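Local coordinates for lipoprotein, putative (Bacillus anthracis, PDB 4NOH) that is of unknown function but is a putative lipoprotein that may bind lipid, at residues K25-N30 against S141-P146; G5-G10 against E162-E167; V44-K49 against A125-I130; K31-L36 against E132-I137; I84-E89 against G105-G110. All blocks are in the same frame, centred on the assembly; numbering follows the deposited sequence. Where two conformers were deposited one is given.

Contact 1. Residues K25-N30 against S141-P146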
# COMPACT_ATOMS: atom_id res chain seq x y z
N LYS A 25 -0.03 10.14 20.35
CA LYS A 25 0.35 11.13 19.31
C LYS A 25 -0.44 10.99 18.00
O LYS A 25 -0.42 11.88 17.14
CB LYS A 25 1.83 10.98 18.97
CG LYS A 25 2.71 11.16 20.18
CD LYS A 25 2.64 12.60 20.62
CE LYS A 25 3.70 13.43 19.93
NZ LYS A 25 5.03 13.11 20.54
N ILE A 26 -1.12 9.86 17.86
CA ILE A 26 -1.88 9.50 16.67
C ILE A 26 -3.37 9.81 16.80
O ILE A 26 -3.99 9.51 17.82
CB ILE A 26 -1.68 7.99 16.40
CG1 ILE A 26 -0.23 7.77 15.98
CG2 ILE A 26 -2.64 7.47 15.33
CD1 ILE A 26 0.23 6.34 15.87
N GLU A 27 -3.92 10.48 15.80
CA GLU A 27 -5.35 10.77 15.83
C GLU A 27 -6.16 9.76 15.09
O GLU A 27 -7.34 9.60 15.39
CB GLU A 27 -5.65 12.17 15.31
CG GLU A 27 -5.27 12.45 13.88
CD GLU A 27 -5.61 13.88 13.50
OE1 GLU A 27 -5.87 14.70 14.41
OE2 GLU A 27 -5.62 14.18 12.28
N SER A 28 -5.59 9.12 14.08
CA SER A 28 -6.32 8.07 13.40
C SER A 28 -5.38 7.07 12.79
O SER A 28 -4.23 7.38 12.53
CB SER A 28 -7.25 8.61 12.33
OG SER A 28 -6.56 9.15 11.24
N GLN A 29 -5.87 5.88 12.55
CA GLN A 29 -5.05 4.89 11.88
C GLN A 29 -5.91 3.92 11.13
O GLN A 29 -7.07 3.72 11.43
CB GLN A 29 -4.12 4.20 12.87
CG GLN A 29 -4.84 3.38 13.90
CD GLN A 29 -3.97 2.99 15.11
OE1 GLN A 29 -3.90 1.82 15.48
NE2 GLN A 29 -3.32 3.94 15.69
N ASN A 30 -5.31 3.33 10.13
CA ASN A 30 -5.94 2.37 9.25
C ASN A 30 -4.96 1.24 9.01
O ASN A 30 -3.75 1.47 8.81
CB ASN A 30 -6.35 3.01 7.90
CG ASN A 30 -7.31 4.17 8.05
OD1 ASN A 30 -6.91 5.29 8.38
ND2 ASN A 30 -8.57 3.93 7.74
N SER A 141 -2.20 8.80 11.10
CA SER A 141 -2.35 10.23 10.93
C SER A 141 -2.05 10.86 12.29
O SER A 141 -2.73 10.58 13.26
CB SER A 141 -3.75 10.55 10.41
OG SER A 141 -4.01 9.87 9.17
N PHE A 142 -1.00 11.68 12.36
CA PHE A 142 -0.57 12.27 13.61
C PHE A 142 -1.25 13.59 13.92
O PHE A 142 -1.59 14.34 13.00
CB PHE A 142 0.96 12.42 13.60
CG PHE A 142 1.68 11.10 13.71
CD1 PHE A 142 1.78 10.24 12.62
CD2 PHE A 142 2.21 10.69 14.93
CE1 PHE A 142 2.41 9.02 12.75
CE2 PHE A 142 2.86 9.47 15.06
CZ PHE A 142 2.94 8.63 13.98
N LYS A 143 -1.46 13.85 15.20
CA LYS A 143 -2.07 15.09 15.64
C LYS A 143 -1.23 16.27 15.19
O LYS A 143 -1.77 17.31 14.77
CB LYS A 143 -2.23 15.12 17.16
CG LYS A 143 -3.16 14.04 17.70
CD LYS A 143 -3.13 13.98 19.20
CE LYS A 143 -3.90 12.78 19.71
NZ LYS A 143 -3.83 12.71 21.20
N GLU A 144 0.08 16.11 15.25
CA GLU A 144 1.00 17.16 14.85
C GLU A 144 2.15 16.59 14.03
O GLU A 144 2.46 15.40 14.09
CB GLU A 144 1.56 17.89 16.09
CG GLU A 144 0.49 18.38 17.06
CD GLU A 144 0.96 19.41 18.08
OE1 GLU A 144 2.14 19.39 18.49
OE2 GLU A 144 0.12 20.26 18.47
N ASN A 145 2.78 17.47 13.26
CA ASN A 145 3.93 17.14 12.45
C ASN A 145 4.88 16.13 13.12
O ASN A 145 5.55 16.47 14.10
CB ASN A 145 4.73 18.44 12.24
CG ASN A 145 5.94 18.24 11.38
OD1 ASN A 145 6.05 17.22 10.69
ND2 ASN A 145 6.84 19.21 11.39
N PRO A 146 4.96 14.90 12.59
CA PRO A 146 5.86 13.86 13.15
C PRO A 146 7.17 13.71 12.38
O PRO A 146 7.95 12.77 12.64
CB PRO A 146 5.03 12.60 12.98
CG PRO A 146 4.38 12.83 11.65
CD PRO A 146 4.07 14.31 11.58
O HOH W 1 1.19 14.12 17.19
O HOH W 2 -2.72 13.78 10.48
O HOH W 3 -5.22 7.22 9.42
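A classic beta bulge joins strand 26-39 to the end of strand 134-142: E27 and S28 together face S141, so the antiparallel register slips by one residue between I26 and S28. The carbonyl oxygen of S141 serves both bulge residues, taking the N-H of E27 (E27 N to S141 O 2.8 Å) and, more weakly, that of S28. In return S141 N bonds to S28 O at 2.9 Å. Beyond the bulge, K143 N reaches K25 O at 3.0 Å, and a water on the same K25 oxygen bridges to E144 N as the chain leaves the strand.

Apolar packing lies at I26. With its CG1 anti to the carbonyl carbon (chi1 -68°), I26 sets that methylene over one face of the F142 ring, 3.9 Å from the centroid, a CH-pi contact. P146 CB covers the opposite face, so the flat ring is sandwiched between aliphatic groups, as suits a phenylalanine that also meets I6 and helix 150-156. E27 and K143, both exposed, touch through their aliphatic parts, E27 CB lying 3.9 Å from K143 CG; the K143 ammonium bonds to D24 O. A water joins S28 OG, S141 OG and N30 OD1. The bulge thus lets one oxygen serve two successive N-H groups, the second only weakly, while a water reaches both serine hydroxyls and the hydrophobic residues keep to the buried side.

Contact 2. Residues G5-G10 against E162-E167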
# COMPACT_ATOMS: atom_id res chain seq x y z
N GLY A 5 0.94 12.40 7.93
CA GLY A 5 0.73 10.99 7.92
C GLY A 5 2.01 10.20 7.71
O GLY A 5 2.96 10.67 7.08
N ILE A 6 2.02 9.00 8.25
CA ILE A 6 3.10 8.04 7.98
C ILE A 6 2.46 6.74 7.50
O ILE A 6 1.56 6.18 8.16
CB ILE A 6 4.00 7.74 9.19
CG1 ILE A 6 4.62 9.06 9.73
CG2 ILE A 6 5.09 6.76 8.78
CD1 ILE A 6 5.50 8.94 10.97
N VAL A 7 2.89 6.27 6.35
CA VAL A 7 2.53 4.95 5.84
C VAL A 7 3.68 4.02 6.19
O VAL A 7 4.84 4.37 5.95
CB VAL A 7 2.26 4.92 4.33
CG1 VAL A 7 2.11 3.49 3.81
CG2 VAL A 7 1.01 5.74 3.99
N MSE A 8 3.37 2.88 6.76
CA MSE A 8 4.36 1.90 7.17
C MSE A 8 3.98 0.54 6.65
O MSE A 8 2.80 0.24 6.44
CB MSE A 8 4.52 1.89 8.70
CG MSE A 8 3.22 1.68 9.45
SE MSE A 8 3.41 2.16 11.37
CE MSE A 8 3.08 4.07 11.13
N TYR A 9 4.98 -0.32 6.47
CA TYR A 9 4.79 -1.61 5.88
C TYR A 9 5.55 -2.63 6.66
O TYR A 9 6.68 -2.39 7.05
CB TYR A 9 5.36 -1.66 4.46
CG TYR A 9 4.90 -0.58 3.52
CD1 TYR A 9 5.52 0.67 3.53
CD2 TYR A 9 3.90 -0.80 2.59
CE1 TYR A 9 5.16 1.65 2.63
CE2 TYR A 9 3.51 0.19 1.68
CZ TYR A 9 4.14 1.42 1.72
OH TYR A 9 3.72 2.41 0.86
N GLY A 10 4.96 -3.79 6.86
CA GLY A 10 5.71 -4.84 7.59
C GLY A 10 4.80 -5.89 8.11
O GLY A 10 3.67 -6.09 7.62
N GLU A 162 9.48 -0.62 6.21
CA GLU A 162 9.56 0.60 5.43
C GLU A 162 8.51 1.57 5.94
O GLU A 162 7.52 1.18 6.54
CB GLU A 162 9.29 0.25 3.96
CG GLU A 162 9.39 1.42 2.98
CD GLU A 162 10.73 2.14 3.02
OE1 GLU A 162 11.54 1.95 2.08
OE2 GLU A 162 11.02 2.86 4.01
N ALA A 163 8.78 2.86 5.75
CA ALA A 163 7.88 3.91 6.18
C ALA A 163 8.16 5.17 5.39
O ALA A 163 9.29 5.41 4.99
CB ALA A 163 8.00 4.18 7.67
N HIS A 164 7.12 5.96 5.15
CA HIS A 164 7.27 7.22 4.45
C HIS A 164 6.22 8.21 4.88
O HIS A 164 5.12 7.83 5.32
CB HIS A 164 7.34 7.06 2.90
CG HIS A 164 6.20 6.31 2.27
ND1 HIS A 164 5.59 6.76 1.12
CD2 HIS A 164 5.63 5.12 2.55
CE1 HIS A 164 4.68 5.88 0.73
NE2 HIS A 164 4.70 4.86 1.57
N MSE A 165 6.55 9.49 4.74
CA MSE A 165 5.64 10.57 5.06
C MSE A 165 4.68 10.77 3.93
O MSE A 165 5.08 10.79 2.74
CB MSE A 165 6.40 11.89 5.21
CG MSE A 165 7.40 11.84 6.35
SE MSE A 165 6.55 11.98 8.12
CE MSE A 165 5.18 13.37 7.89
N VAL A 166 3.43 11.01 4.28
CA VAL A 166 2.41 11.20 3.29
C VAL A 166 1.44 12.29 3.68
O VAL A 166 1.24 12.56 4.85
CB VAL A 166 1.61 9.89 3.04
CG1 VAL A 166 2.54 8.72 2.69
CG2 VAL A 166 0.73 9.51 4.24
N GLU A 167 0.82 12.92 2.67
CA GLU A 167 -0.22 13.90 2.93
C GLU A 167 -1.54 13.14 3.07
O GLU A 167 -1.90 12.32 2.22
CB GLU A 167 -0.29 14.93 1.80
CG GLU A 167 0.98 15.76 1.74
CD GLU A 167 0.90 16.94 0.80
OE1 GLU A 167 0.02 16.96 -0.09
OE2 GLU A 167 1.74 17.86 0.96
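E162 opens its strand by receiving Y9 N on its carbonyl oxygen (Y9 N to E162 O 3.0 Å); the return bond, E162 N to Y9 O, is weak. The methylenes of E162 run beside the tyrosine ring, CB 3.8 Å from Y9 CD1, while the carboxylate leads away to a salt bridge with K155 and also accepts A163 N through the anti lone pair of OE2. A163 comes next, opposite M8 in a non-hydrogen-bonded pair. Its small CB fits 4.0 Å from I6 CG2, beneath helix 150-156, whose I154 touches both residues.

H164 pairs with V7 through two backbone bonds: V7 N to H164 O and H164 N to V7 O are both 2.9 Å. Its CG sits between the backbone N and the carbonyl carbon (chi1 55°), which carries the imidazole alongside V7 to Y9. There H164 NE2 lies 2.7 Å from Y9 OH in a hydrogen bond that either group could donate. The two rings meet rim to rim with planes only 9° apart, so each group enters at the other's edge, and V166 CG1 lies over one face of the imidazole.

M165, a selenomethionine, bends back to place SE 3.9 Å from I6 CG1. V166 then pairs with G5, and its CG1 packs 3.6 Å from V7 CG2; the absent side chain of G5 leaves room for the other methyl, CG2. Beside V7 and V166, the buried tyrosine hydroxyl and imidazole nitrogen therefore each give the other a polar partner.

Contact 3. Residues V44-K49 against A125-I130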
# COMPACT_ATOMS: atom_id res chain seq x y z
N VAL A 44 5.68 -7.36 -6.04
CA VAL A 44 4.28 -6.96 -6.27
C VAL A 44 3.53 -7.07 -4.95
O VAL A 44 3.64 -8.07 -4.25
CB VAL A 44 3.60 -7.76 -7.40
CG1 VAL A 44 3.59 -9.24 -7.12
CG2 VAL A 44 2.20 -7.24 -7.66
N LEU A 45 2.78 -6.02 -4.61
CA LEU A 45 2.00 -5.97 -3.39
C LEU A 45 0.57 -6.17 -3.84
O LEU A 45 0.04 -5.32 -4.54
CB LEU A 45 2.18 -4.63 -2.72
CG LEU A 45 1.70 -4.42 -1.29
CD1 LEU A 45 2.33 -5.41 -0.31
CD2 LEU A 45 2.01 -3.00 -0.85
N ILE A 46 -0.03 -7.27 -3.43
CA ILE A 46 -1.34 -7.74 -3.89
C ILE A 46 -2.40 -7.55 -2.81
O ILE A 46 -2.24 -7.97 -1.66
CB ILE A 46 -1.29 -9.24 -4.26
CG1 ILE A 46 -0.09 -9.56 -5.18
CG2 ILE A 46 -2.59 -9.66 -4.94
CD1 ILE A 46 0.29 -11.03 -5.23
N MSE A 47 -3.50 -6.92 -3.17
CA MSE A 47 -4.57 -6.81 -2.22
C MSE A 47 -5.84 -7.25 -2.88
O MSE A 47 -5.89 -7.49 -4.09
CB MSE A 47 -4.69 -5.41 -1.64
CG MSE A 47 -5.09 -4.33 -2.62
SE MSE A 47 -4.56 -2.53 -1.98
CE MSE A 47 -2.87 -2.31 -2.93
N ASN A 48 -6.85 -7.43 -2.06
CA ASN A 48 -8.14 -7.77 -2.58
C ASN A 48 -8.95 -6.49 -2.84
O ASN A 48 -8.61 -5.39 -2.39
CB ASN A 48 -8.91 -8.81 -1.75
CG ASN A 48 -9.33 -8.33 -0.37
OD1 ASN A 48 -9.42 -7.15 -0.07
ND2 ASN A 48 -9.67 -9.29 0.47
N LYS A 49 -10.05 -6.67 -3.58
CA LYS A 49 -10.92 -5.54 -3.95
C LYS A 49 -11.45 -4.80 -2.73
O LYS A 49 -11.46 -3.57 -2.68
CB LYS A 49 -12.08 -6.04 -4.80
CG LYS A 49 -13.03 -4.94 -5.22
CD LYS A 49 -14.20 -5.47 -6.00
CE LYS A 49 -15.18 -4.35 -6.27
NZ LYS A 49 -16.36 -4.83 -7.01
N ALA A 125 -12.21 -13.40 -3.89
CA ALA A 125 -12.10 -14.85 -4.05
C ALA A 125 -10.73 -15.25 -4.61
O ALA A 125 -10.18 -16.27 -4.22
CB ALA A 125 -13.22 -15.38 -4.92
N GLU A 126 -10.22 -14.46 -5.54
CA GLU A 126 -8.92 -14.73 -6.14
C GLU A 126 -7.80 -14.56 -5.11
O GLU A 126 -6.83 -15.35 -5.07
CB GLU A 126 -8.69 -13.85 -7.39
CG GLU A 126 -9.53 -14.28 -8.60
CD GLU A 126 -9.07 -15.59 -9.20
OE1 GLU A 126 -7.92 -15.65 -9.68
OE2 GLU A 126 -9.87 -16.56 -9.24
N TYR A 127 -7.95 -13.54 -4.28
CA TYR A 127 -6.94 -13.24 -3.26
C TYR A 127 -6.81 -14.37 -2.24
O TYR A 127 -5.70 -14.69 -1.79
CB TYR A 127 -7.31 -11.95 -2.55
CG TYR A 127 -6.41 -11.51 -1.41
CD1 TYR A 127 -5.30 -10.72 -1.63
CD2 TYR A 127 -6.71 -11.83 -0.11
CE1 TYR A 127 -4.49 -10.29 -0.59
CE2 TYR A 127 -5.91 -11.41 0.95
CZ TYR A 127 -4.81 -10.61 0.69
OH TYR A 127 -4.01 -10.18 1.73
N ALA A 128 -7.93 -15.01 -1.95
CA ALA A 128 -7.98 -16.07 -0.96
C ALA A 128 -7.10 -17.25 -1.36
O ALA A 128 -6.65 -17.99 -0.51
CB ALA A 128 -9.42 -16.54 -0.75
N LYS A 129 -6.87 -17.40 -2.65
CA LYS A 129 -6.10 -18.51 -3.18
C LYS A 129 -4.61 -18.24 -3.29
O LYS A 129 -3.84 -19.15 -3.62
CB LYS A 129 -6.66 -18.87 -4.57
CG LYS A 129 -8.14 -19.22 -4.54
CD LYS A 129 -8.70 -19.70 -5.88
CE LYS A 129 -8.52 -18.69 -6.99
NZ LYS A 129 -9.13 -19.10 -8.29
N ILE A 130 -4.19 -17.00 -3.04
CA ILE A 130 -2.78 -16.62 -3.18
C ILE A 130 -2.02 -17.04 -1.92
O ILE A 130 -2.42 -16.71 -0.80
CB ILE A 130 -2.66 -15.12 -3.49
CG1 ILE A 130 -3.32 -14.84 -4.83
CG2 ILE A 130 -1.20 -14.68 -3.55
CD1 ILE A 130 -3.30 -13.39 -5.22
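Y127 brings the edge of its ring to the C-terminal part of strand 42-48, and this is the close-packed part of the contact. CG stands anti to the backbone N (chi1 177°), sending the ring from helix 124-128 toward the strand. I46 O lies near the ring plane, 3.4 Å from Y127 CE1, while Y127 CD1 comes within 3.7 Å of M47 C. At the root of the ring, Y127 CB rests 3.6 Å from N48 CB. Further along, I46 and I130 reach toward each other tip to tip, I46 CG2 to I130 CD1 at 3.8 Å; branched aliphatic chains suit this buried, purely apolar junction.

The outer side is looser. There the helix carries A125 and A128 at the surface, and K129 NZ forms a salt bridge with E126 OE2 at 2.8 Å, met from above the carboxylate plane. N48 stands between the two regimes: its CB packs on the tyrosine, whereas OD1 caps T51 N as the N-cap of helix 49-57.

Tyrosine combines a broad apolar ring with a polar end, here bonded to E33 of strand 26-39. Helix 124-128 is thereby seated over strand 42-48, with V122 of strand 118-122 beside it and I96 of edge strand 95-96 against the two isoleucines.

Contact 4. Residues K31-L36 against E132-I137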
# COMPACT_ATOMS: atom_id res chain seq x y z
N LYS A 31 -5.43 0.02 9.03
CA LYS A 31 -4.60 -1.14 8.71
C LYS A 31 -5.21 -1.87 7.51
O LYS A 31 -6.42 -2.15 7.46
CB LYS A 31 -4.47 -2.09 9.89
CG LYS A 31 -3.67 -1.50 11.04
CD LYS A 31 -3.59 -2.44 12.23
CE LYS A 31 -4.98 -2.77 12.76
NZ LYS A 31 -4.89 -3.48 14.07
N PHE A 32 -4.36 -2.16 6.55
CA PHE A 32 -4.77 -2.84 5.32
C PHE A 32 -3.90 -4.07 5.16
O PHE A 32 -2.68 -3.99 5.32
CB PHE A 32 -4.59 -1.93 4.09
CG PHE A 32 -5.22 -0.57 4.20
CD1 PHE A 32 -6.59 -0.39 4.05
CD2 PHE A 32 -4.43 0.54 4.46
CE1 PHE A 32 -7.16 0.86 4.17
CE2 PHE A 32 -5.01 1.80 4.59
CZ PHE A 32 -6.37 1.95 4.44
N GLU A 33 -4.48 -5.21 4.85
CA GLU A 33 -3.72 -6.41 4.61
C GLU A 33 -3.41 -6.56 3.13
O GLU A 33 -4.22 -6.23 2.24
CB GLU A 33 -4.52 -7.63 5.06
CG GLU A 33 -3.79 -8.93 4.92
CD GLU A 33 -4.68 -10.13 5.17
OE1 GLU A 33 -4.94 -10.40 6.36
OE2 GLU A 33 -5.10 -10.80 4.19
N ALA A 34 -2.22 -7.07 2.84
CA ALA A 34 -1.84 -7.38 1.48
C ALA A 34 -0.89 -8.56 1.50
O ALA A 34 -0.46 -9.01 2.57
CB ALA A 34 -1.18 -6.17 0.81
N LYS A 35 -0.58 -9.09 0.33
CA LYS A 35 0.37 -10.18 0.19
C LYS A 35 1.52 -9.70 -0.70
O LYS A 35 1.29 -9.06 -1.73
CB LYS A 35 -0.31 -11.40 -0.41
CG LYS A 35 -1.30 -12.05 0.53
CD LYS A 35 -2.17 -13.14 -0.07
CE LYS A 35 -3.11 -13.71 0.99
NZ LYS A 35 -3.99 -14.79 0.46
N LEU A 36 2.75 -9.89 -0.22
CA LEU A 36 3.95 -9.43 -0.93
C LEU A 36 4.58 -10.61 -1.65
O LEU A 36 4.95 -11.60 -1.02
CB LEU A 36 4.96 -8.79 0.03
CG LEU A 36 6.25 -8.23 -0.56
CD1 LEU A 36 5.95 -7.02 -1.41
CD2 LEU A 36 7.19 -7.89 0.59
N GLU A 132 1.21 -16.35 -0.95
CA GLU A 132 2.24 -15.38 -0.53
C GLU A 132 2.06 -14.84 0.88
O GLU A 132 0.92 -14.71 1.36
CB GLU A 132 2.30 -14.19 -1.50
CG GLU A 132 3.22 -14.34 -2.71
CD GLU A 132 2.80 -15.39 -3.71
OE1 GLU A 132 3.67 -15.82 -4.50
OE2 GLU A 132 1.62 -15.80 -3.73
N PRO A 133 3.18 -14.43 1.50
CA PRO A 133 3.14 -13.94 2.87
C PRO A 133 2.31 -12.68 3.01
O PRO A 133 2.39 -11.78 2.17
CB PRO A 133 4.62 -13.68 3.22
CG PRO A 133 5.36 -13.64 1.93
CD PRO A 133 4.55 -14.40 0.92
N VAL A 134 1.50 -12.66 4.05
CA VAL A 134 0.67 -11.52 4.36
C VAL A 134 1.49 -10.45 5.09
O VAL A 134 2.34 -10.72 5.95
CB VAL A 134 -0.58 -11.93 5.20
CG1 VAL A 134 -1.31 -10.71 5.70
CG2 VAL A 134 -1.54 -12.79 4.38
N LYS A 135 1.25 -9.21 4.71
CA LYS A 135 1.92 -8.07 5.28
C LYS A 135 0.83 -7.05 5.58
O LYS A 135 -0.28 -7.11 5.03
CB LYS A 135 2.95 -7.48 4.30
CG LYS A 135 4.20 -8.35 4.07
CD LYS A 135 5.13 -8.36 5.30
CE LYS A 135 6.45 -9.07 5.04
NZ LYS A 135 7.29 -9.18 6.28
N THR A 136 1.15 -6.13 6.45
CA THR A 136 0.24 -5.05 6.82
C THR A 136 0.76 -3.71 6.31
O THR A 136 1.96 -3.42 6.41
CB THR A 136 0.07 -5.00 8.35
OG1 THR A 136 -0.57 -6.21 8.77
CG2 THR A 136 -0.75 -3.78 8.77
N ILE A 137 -0.14 -2.93 5.73
CA ILE A 137 0.11 -1.57 5.34
C ILE A 137 -0.65 -0.74 6.33
O ILE A 137 -1.87 -0.83 6.40
CB ILE A 137 -0.42 -1.26 3.93
CG1 ILE A 137 0.16 -2.20 2.86
CG2 ILE A 137 -0.20 0.20 3.57
CD1 ILE A 137 -0.78 -2.41 1.71
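Two neighbouring strands of the large mixed sheet, 26-39 and 134-142, pair antiparallel, and F32 and A34 carry the regular bonding. F32 N to I137 O and I137 N to F32 O are both 2.8 Å; A34 and K135 likewise bond in both directions, K135 N to A34 O at 2.7 Å. The ladder ends where L36 N meets P133 O at 3.1 Å. Proline can accept but has no N-H to give, which suits it to a place just ahead of the strand.

One face is largely apolar. I137 extends CD1 to 3.9 Å from A34 CB, the small alanine also touches L45 of strand 42-48, and F32 turns its ring toward helix 49-57, with F32 CD2 3.5 Å from I137 O. K135, on the same face, leads its ammonium away to E161 and D11. Such division of an antiparallel sheet into a core face and a more polar face fits the residues opposite, where T136 touches helix 12-21.

K35 lies on that second face too, its chain extended beyond CG so that CE passes 3.8 Å from V134 CG2, while its methylenes run over E132 O. NZ of this buried lysine is taken up by the carbonyl oxygens of Y127 and I130 and makes a cation-pi contact with the Y127 ring.

Contact 5. Residues I84-E89 against G105-G110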
# COMPACT_ATOMS: atom_id res chain seq x y z
N ILE A 84 -6.12 -6.35 -11.73
CA ILE A 84 -5.41 -5.20 -12.28
C ILE A 84 -4.06 -5.03 -11.66
O ILE A 84 -3.82 -5.51 -10.55
CB ILE A 84 -6.19 -3.87 -12.06
CG1 ILE A 84 -6.36 -3.50 -10.58
CG2 ILE A 84 -7.55 -3.95 -12.77
CD1 ILE A 84 -7.01 -2.15 -10.33
N VAL A 85 -3.20 -4.33 -12.39
CA VAL A 85 -1.88 -4.03 -11.86
C VAL A 85 -1.53 -2.59 -12.12
O VAL A 85 -1.85 -2.04 -13.17
CB VAL A 85 -0.78 -4.99 -12.41
CG1 VAL A 85 -0.68 -4.94 -13.94
CG2 VAL A 85 0.57 -4.71 -11.74
N PHE A 86 -0.91 -1.97 -11.11
CA PHE A 86 -0.38 -0.63 -11.19
C PHE A 86 1.15 -0.73 -11.19
O PHE A 86 1.72 -1.41 -10.34
CB PHE A 86 -0.79 0.19 -9.98
CG PHE A 86 -2.28 0.40 -9.85
CD1 PHE A 86 -2.97 1.12 -10.80
CD2 PHE A 86 -2.96 -0.05 -8.72
CE1 PHE A 86 -4.32 1.39 -10.65
CE2 PHE A 86 -4.32 0.21 -8.57
CZ PHE A 86 -4.99 0.91 -9.55
N ALA A 87 1.81 -0.03 -12.11
CA ALA A 87 3.27 -0.02 -12.17
C ALA A 87 3.76 1.25 -12.86
O ALA A 87 2.99 1.96 -13.50
CB ALA A 87 3.77 -1.24 -12.90
N LYS A 88 5.05 1.52 -12.73
CA LYS A 88 5.64 2.73 -13.30
C LYS A 88 5.48 2.80 -14.82
O LYS A 88 5.26 3.88 -15.37
CB LYS A 88 7.11 2.79 -12.95
CG LYS A 88 7.83 3.98 -13.53
CD LYS A 88 9.33 3.89 -13.30
CE LYS A 88 10.05 5.03 -14.00
NZ LYS A 88 9.56 6.34 -13.48
N GLU A 89 5.65 1.66 -15.47
CA GLU A 89 5.57 1.54 -16.92
C GLU A 89 4.46 0.55 -17.27
O GLU A 89 4.02 -0.20 -16.41
CB GLU A 89 6.89 1.00 -17.48
CG GLU A 89 8.14 1.73 -16.97
CD GLU A 89 9.44 1.17 -17.53
OE1 GLU A 89 10.51 1.78 -17.24
OE2 GLU A 89 9.42 0.15 -18.27
N GLY A 105 -2.19 1.78 -14.95
CA GLY A 105 -1.49 3.02 -14.75
C GLY A 105 -0.49 3.06 -13.62
O GLY A 105 -0.27 2.08 -12.90
N ASN A 106 0.14 4.22 -13.51
CA ASN A 106 1.16 4.46 -12.51
C ASN A 106 0.54 5.06 -11.26
O ASN A 106 0.49 6.30 -11.08
CB ASN A 106 2.26 5.36 -13.06
CG ASN A 106 3.44 5.45 -12.14
OD1 ASN A 106 3.53 4.71 -11.15
ND2 ASN A 106 4.38 6.34 -12.45
N VAL A 107 0.08 4.17 -10.39
CA VAL A 107 -0.55 4.52 -9.12
C VAL A 107 0.29 3.87 -8.01
O VAL A 107 0.78 2.76 -8.17
CB VAL A 107 -1.98 4.00 -9.06
CG1 VAL A 107 -2.61 4.21 -7.68
CG2 VAL A 107 -2.84 4.63 -10.15
N VAL A 108 0.51 4.62 -6.94
CA VAL A 108 1.30 4.16 -5.82
C VAL A 108 0.50 4.28 -4.52
O VAL A 108 -0.55 4.89 -4.48
CB VAL A 108 2.63 4.99 -5.68
CG1 VAL A 108 3.53 4.82 -6.92
CG2 VAL A 108 2.35 6.46 -5.43
N ILE A 109 0.98 3.64 -3.47
CA ILE A 109 0.42 3.83 -2.14
C ILE A 109 1.16 5.02 -1.50
O ILE A 109 2.41 5.08 -1.49
CB ILE A 109 0.57 2.60 -1.25
CG1 ILE A 109 -0.36 1.49 -1.77
CG2 ILE A 109 0.21 2.93 0.20
CD1 ILE A 109 -0.11 0.13 -1.15
N GLY A 110 0.41 5.99 -0.98
CA GLY A 110 1.06 7.15 -0.40
C GLY A 110 1.64 8.06 -1.46
O GLY A 110 1.13 8.16 -2.59
O HOH W 4 7.11 7.01 -11.24
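The carbonyl oxygen of G105 draws several groups together. A87 N gives G105 O a hydrogen bond of 3.1 Å, bent to 141° at the hydrogen; V107 N adds a weak bond from its own segment, and F86 CA approaches G105 O to 3.2 Å as a C-H donor. The same oxygen lies at the edge of the F86 ring, near its plane. G105 has backbone angles at which a CB would collide with the preceding carbonyl, which suits glycine, having no CB.

F86 and V107 form the apolar half of the contact. Their side chains lie side by side and point the same way, V107 CB standing over one ring face 3.8 Å from the centroid. This CH-pi contact is extended by V107 CG2, 3.6 Å from F86 CE1. The valine takes up CG1 anti to its nitrogen (chi1 173°), which leaves CG2 as the branch turned to the ring.

Toward the surface the chemistry becomes polar. N106 CA offers its hydrogen to A87 O at 3.3 Å, and the amide lies alongside the K88 backbone, N106 OD1 3.6 Å from K88 CA. OD1 is hydrogen-bonded to R113, while ND2 donates to a water that K88 NZ also reaches weakly. Asparagine suits this place because its short amide can serve both partners.

The arrangement is a junction between two sheets: strand 84-86 belongs to the large mixed sheet, strand 107-109 to the small antiparallel one, and a buried aromatic-aliphatic pair packs them together.

Overall arrangement
Contacts 1, 2 and 4 are pairings in one mixed sheet: contacts 1 and 4 share strands 26-39 and 134-142, with centres about 21 Å apart, and contact 2 adds the edge, strand 134-142 lying beside 5-10 between them. Contact 2 is buried and contact 3 likewise, whereas 1, 4 and 5 each have an exposed side. Contacts 1, 2 and 4 rest on backbone ladders, broken by a bulge in contact 1; contact 3 depends on packing of a helix and the loop after it, and contact 5 on a single backbone bond plus a ring face. Contacts 3 and 4 meet through side-chain polar bonds. I109 of contact 5 packs against contacts 2, 3 and 4, bringing the small sheet onto the large one.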